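Local atomic coordinates of carboxylesterase YbfK (Bacillus subtilis, PDB entry 4CCY), a protein that hydrolyses carboxylic esters to an alcohol and a carboxylate, as a bacterial carboxylesterase of the alpha/beta hydrolase superfamily. Residues Y36-I47 / A85-I96. Numbering follows the deposited sequence.
Sequences YVSTRFGKTHII and AVDIIGDKNKSI
Ser95 OG is held from two directions: it accepts a nearly straight bond from His45 N at 2.9 Å and donates to Asp87 O at 2.6 Å, approaching from above the plane of that carbonyl. The hydroxyl thereby ties strand 42-49 to both ends of the loop after strand 82-86. Replacing the serine by an alanine is likely to leave His45 N and Asp87 O without their shared partner and to slacken the loop's hold on the strand. Near the serine, Asp87 N gives to His45 O and Ile96 N to Lys43 O at 2.8 Å; further along the strand, Ile47 and Ala85 form an antiparallel hydrogen-bonded pair. The Lys94 chain runs along the His45 ring, its CD over one face, 4.0 Å from the centroid, in a CH-pi contact, while NZ continues to a salt bridge with Asp22; a chi1 of -167°, CG anti to the backbone N, places the ring there. Asp87 OD2 accepts from Lys94 N and from Tyr21 OH. Thr44 CG2 packs 3.6 Å from Val86 CG1. Here a strand from the N-terminal part of the alpha/beta hydrolase sheet pairs antiparallel with strand 82-86, which runs parallel to strand 56-60 in the core.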
loop_
_atom_site.group_PDB
_atom_site.type_symbol
_atom_site.label_atom_id
_atom_site.label_comp_id
_atom_site.label_asym_id
_atom_site.label_seq_id
_atom_site.Cartn_x
_atom_site.Cartn_y
_atom_site.Cartn_z
ATOM N N TYR A 36 -16.240 8.511 -3.074
ATOM C CA TYR A 36 -15.838 8.443 -1.672
ATOM C C TYR A 36 -16.752 7.519 -0.901
ATOM O O TYR A 36 -17.934 7.400 -1.217
ATOM C CB TYR A 36 -15.843 9.825 -1.018
ATOM C CG TYR A 36 -14.901 10.808 -1.668
ATOM C CD1 TYR A 36 -15.309 11.574 -2.766
ATOM C CD2 TYR A 36 -13.607 10.976 -1.193
ATOM C CE1 TYR A 36 -14.446 12.467 -3.374
ATOM C CE2 TYR A 36 -12.744 11.876 -1.786
ATOM C CZ TYR A 36 -13.173 12.616 -2.868
ATOM O OH TYR A 36 -12.321 13.495 -3.462
ATOM N N VAL A 37 -16.194 6.862 0.110
ATOM C CA VAL A 37 -17.015 6.136 1.071
ATOM C C VAL A 37 -16.849 6.729 2.459
ATOM O O VAL A 37 -15.790 7.282 2.793
ATOM C CB VAL A 37 -16.747 4.610 1.086
ATOM C CG1 VAL A 37 -17.264 3.968 -0.197
ATOM C CG2 VAL A 37 -15.294 4.281 1.341
ATOM N N SER A 38 -17.900 6.611 3.266
ATOM C CA SER A 38 -17.877 7.117 4.629
ATOM C C SER A 38 -17.181 6.166 5.579
ATOM O O SER A 38 -17.320 4.953 5.473
ATOM C CB SER A 38 -19.290 7.395 5.118
ATOM O OG SER A 38 -19.639 8.740 4.818
ATOM N N THR A 39 -16.406 6.737 6.494
ATOM C CA THR A 39 -15.747 5.976 7.552
ATOM C C THR A 39 -15.636 6.905 8.752
ATOM O O THR A 39 -15.711 8.127 8.598
ATOM C CB THR A 39 -14.324 5.497 7.155
ATOM O OG1 THR A 39 -13.381 6.550 7.378
ATOM C CG2 THR A 39 -14.253 5.012 5.700
ATOM N N ARG A 40 -15.445 6.345 9.942
ATOM C CA ARG A 40 -15.373 7.183 11.135
ATOM C C ARG A 40 -14.065 7.985 11.209
ATOM O O ARG A 40 -13.848 8.754 12.142
ATOM C CB ARG A 40 -15.612 6.353 12.393
ATOM C CG ARG A 40 -14.488 5.405 12.752
ATOM C CD ARG A 40 -14.999 4.358 13.720
ATOM N NE ARG A 40 -15.414 3.143 13.031
ATOM C CZ ARG A 40 -15.606 1.977 13.639
ATOM N NH1 ARG A 40 -15.437 1.873 14.950
ATOM N NH2 ARG A 40 -15.954 0.911 12.931
ATOM N N PHE A 41 -13.207 7.806 10.211
ATOM C CA PHE A 41 -11.952 8.545 10.126
ATOM C C PHE A 41 -11.936 9.467 8.918
ATOM O O PHE A 41 -10.904 10.061 8.605
ATOM C CB PHE A 41 -10.767 7.580 10.096
ATOM C CG PHE A 41 -10.660 6.754 11.332
ATOM C CD1 PHE A 41 -10.083 7.282 12.490
ATOM C CD2 PHE A 41 -11.178 5.466 11.364
ATOM C CE1 PHE A 41 -9.994 6.521 13.643
ATOM C CE2 PHE A 41 -11.086 4.704 12.517
ATOM C CZ PHE A 41 -10.498 5.235 13.660
ATOM N N GLY A 42 -13.091 9.594 8.267
ATOM C CA GLY A 42 -13.256 10.499 7.132
ATOM C C GLY A 42 -13.627 9.862 5.803
ATOM O O GLY A 42 -13.545 8.630 5.626
ATOM N N LYS A 43 -14.008 10.723 4.859
ATOM C CA LYS A 43 -14.350 10.336 3.493
ATOM C C LYS A 43 -13.123 9.746 2.799
ATOM O O LYS A 43 -12.095 10.411 2.660
ATOM C CB LYS A 43 -14.854 11.557 2.716
ATOM C CG LYS A 43 -16.368 11.745 2.722
ATOM C CD LYS A 43 -16.801 13.030 2.004
ATOM C CE LYS A 43 -16.310 13.127 0.559
ATOM N NZ LYS A 43 -16.725 14.371 -0.164
ATOM N N THR A 44 -13.243 8.491 2.374
ATOM C CA THR A 44 -12.113 7.720 1.847
ATOM C C THR A 44 -12.319 7.537 0.355
ATOM O O THR A 44 -13.381 7.063 -0.072
ATOM C CB THR A 44 -12.018 6.343 2.550
ATOM O OG1 THR A 44 -11.711 6.544 3.928
ATOM C CG2 THR A 44 -10.948 5.440 1.908
ATOM N N HIS A 45 -11.304 7.915 -0.428
ATOM C CA HIS A 45 -11.384 7.864 -1.891
ATOM C C HIS A 45 -11.153 6.476 -2.410
ATOM O O HIS A 45 -10.233 5.780 -1.954
ATOM C CB HIS A 45 -10.406 8.851 -2.523
ATOM C CG HIS A 45 -10.630 9.085 -4.004
ATOM N ND1 HIS A 45 -9.947 8.421 -4.956
ATOM C CD2 HIS A 45 -11.480 9.961 -4.676
ATOM C CE1 HIS A 45 -10.339 8.845 -6.171
ATOM N NE2 HIS A 45 -11.271 9.790 -6.001
ATOM N N ILE A 46 -12.014 6.060 -3.347
ATOM C CA ILE A 46 -11.927 4.742 -3.998
ATOM C C ILE A 46 -11.867 4.901 -5.518
ATOM O O ILE A 46 -12.634 5.672 -6.088
ATOM C CB ILE A 46 -13.177 3.869 -3.689
ATOM C CG1 ILE A 46 -13.577 3.923 -2.204
ATOM C CG2 ILE A 46 -13.017 2.449 -4.246
ATOM C CD1 ILE A 46 -12.660 3.210 -1.238
ATOM N N ILE A 47 -10.969 4.162 -6.171
ATOM C CA ILE A 47 -11.050 3.977 -7.610
ATOM C C ILE A 47 -11.407 2.514 -7.884
ATOM O O ILE A 47 -10.631 1.630 -7.560
ATOM C CB ILE A 47 -9.748 4.361 -8.331
ATOM C CG1 ILE A 47 -9.393 5.827 -8.039
ATOM C CG2 ILE A 47 -9.891 4.122 -9.830
ATOM C CD1 ILE A 47 -8.044 6.281 -8.562
ATOM N N ALA A 85 -9.309 0.374 -5.420
ATOM C CA ALA A 85 -8.043 0.987 -5.029
ATOM C C ALA A 85 -8.331 2.088 -4.014
ATOM O O ALA A 85 -8.940 3.123 -4.336
ATOM C CB ALA A 85 -7.302 1.535 -6.241
ATOM N N VAL A 86 -7.884 1.850 -2.787
ATOM C CA VAL A 86 -8.272 2.668 -1.638
ATOM C C VAL A 86 -7.134 3.624 -1.253
ATOM O O VAL A 86 -5.994 3.179 -1.030
ATOM C CB VAL A 86 -8.634 1.763 -0.435
ATOM C CG1 VAL A 86 -9.009 2.593 0.788
ATOM C CG2 VAL A 86 -9.739 0.769 -0.805
ATOM N N ASP A 87 -7.455 4.920 -1.160
ATOM C CA ASP A 87 -6.469 5.937 -0.760
ATOM C C ASP A 87 -6.382 5.952 0.754
ATOM O O ASP A 87 -7.362 6.242 1.423
ATOM C CB ASP A 87 -6.824 7.342 -1.294
ATOM C CG ASP A 87 -6.289 7.596 -2.706
ATOM O OD1 ASP A 87 -5.680 6.675 -3.307
ATOM O OD2 ASP A 87 -6.506 8.710 -3.244
ATOM N N ILE A 88 -5.213 5.618 1.289
ATOM C CA ILE A 88 -5.067 5.502 2.741
ATOM C C ILE A 88 -5.250 6.876 3.372
ATOM O O ILE A 88 -4.530 7.817 3.053
ATOM C CB ILE A 88 -3.713 4.860 3.146
ATOM C CG1 ILE A 88 -3.595 3.451 2.538
ATOM C CG2 ILE A 88 -3.569 4.837 4.672
ATOM C CD1 ILE A 88 -2.170 2.940 2.439
ATOM N N ILE A 89 -6.240 6.974 4.249
ATOM C CA ILE A 89 -6.593 8.221 4.882
ATOM C C ILE A 89 -5.473 8.649 5.836
ATOM O O ILE A 89 -4.917 7.818 6.569
ATOM C CB ILE A 89 -7.992 8.109 5.544
ATOM C CG1 ILE A 89 -8.660 9.490 5.667
ATOM C CG2 ILE A 89 -7.955 7.338 6.862
ATOM C CD1 ILE A 89 -10.181 9.399 5.783
ATOM N N GLY A 90 -5.104 9.926 5.774
ATOM C CA GLY A 90 -3.990 10.443 6.576
ATOM C C GLY A 90 -2.664 10.477 5.832
ATOM O O GLY A 90 -1.627 10.849 6.394
ATOM N N ASP A 91 -2.699 10.106 4.558
ATOM C CA ASP A 91 -1.538 10.217 3.678
ATOM C C ASP A 91 -1.876 11.197 2.536
ATOM O O ASP A 91 -3.031 11.636 2.400
ATOM C CB ASP A 91 -1.153 8.820 3.166
ATOM C CG ASP A 91 0.135 8.804 2.339
ATOM O OD1 ASP A 91 0.976 9.719 2.475
ATOM O OD2 ASP A 91 0.301 7.858 1.532
ATOM N N LYS A 92 -0.881 11.549 1.730
ATOM C CA LYS A 92 -1.078 12.538 0.667
ATOM C C LYS A 92 -1.792 11.918 -0.541
ATOM O O LYS A 92 -1.184 11.222 -1.368
ATOM C CB LYS A 92 0.241 13.201 0.274
ATOM C CG LYS A 92 0.899 13.969 1.406
ATOM C CD LYS A 92 0.255 15.330 1.617
ATOM C CE LYS A 92 0.910 16.039 2.791
ATOM N NZ LYS A 92 2.358 16.321 2.576
ATOM N N ASN A 93 -3.099 12.183 -0.609
ATOM C CA ASN A 93 -3.988 11.600 -1.602
ATOM C C ASN A 93 -5.366 12.242 -1.417
ATOM O O ASN A 93 -5.472 13.278 -0.745
ATOM C CB ASN A 93 -4.025 10.056 -1.482
ATOM C CG ASN A 93 -4.491 9.578 -0.112
ATOM O OD1 ASN A 93 -5.537 10.005 0.391
ATOM N ND2 ASN A 93 -3.724 8.662 0.492
ATOM N N LYS A 94 -6.405 11.648 -1.989
ATOM C CA LYS A 94 -7.724 12.297 -2.039
ATOM C C LYS A 94 -8.650 11.969 -0.855
ATOM O O LYS A 94 -9.741 12.550 -0.713
ATOM C CB LYS A 94 -8.430 11.970 -3.360
ATOM C CG LYS A 94 -7.783 12.591 -4.591
ATOM C CD LYS A 94 -8.762 12.620 -5.757
ATOM C CE LYS A 94 -8.028 12.884 -7.063
ATOM N NZ LYS A 94 -8.882 13.663 -8.002
ATOM N N SER A 95 -8.238 11.041 -0.004
ATOM C CA SER A 95 -9.004 10.777 1.210
ATOM C C SER A 95 -8.912 11.985 2.158
ATOM O O SER A 95 -7.875 12.656 2.215
ATOM C CB SER A 95 -8.557 9.457 1.849
ATOM O OG SER A 95 -8.820 8.383 0.946
ATOM N N ILE A 96 -10.014 12.283 2.854
ATOM C CA ILE A 96 -10.146 13.516 3.653
ATOM C C ILE A 96 -10.284 13.215 5.150
ATOM O O ILE A 96 -11.365 12.869 5.626
ATOM C CB ILE A 96 -11.351 14.370 3.180
ATOM C CG1 ILE A 96 -11.311 14.579 1.667
ATOM C CG2 ILE A 96 -11.403 15.709 3.913
ATOM C CD1 ILE A 96 -12.689 14.623 1.045
HETATM O O HOH W 1 -13.966 13.542 5.636
HETATM O O HOH W 2 -8.307 6.003 -4.269
#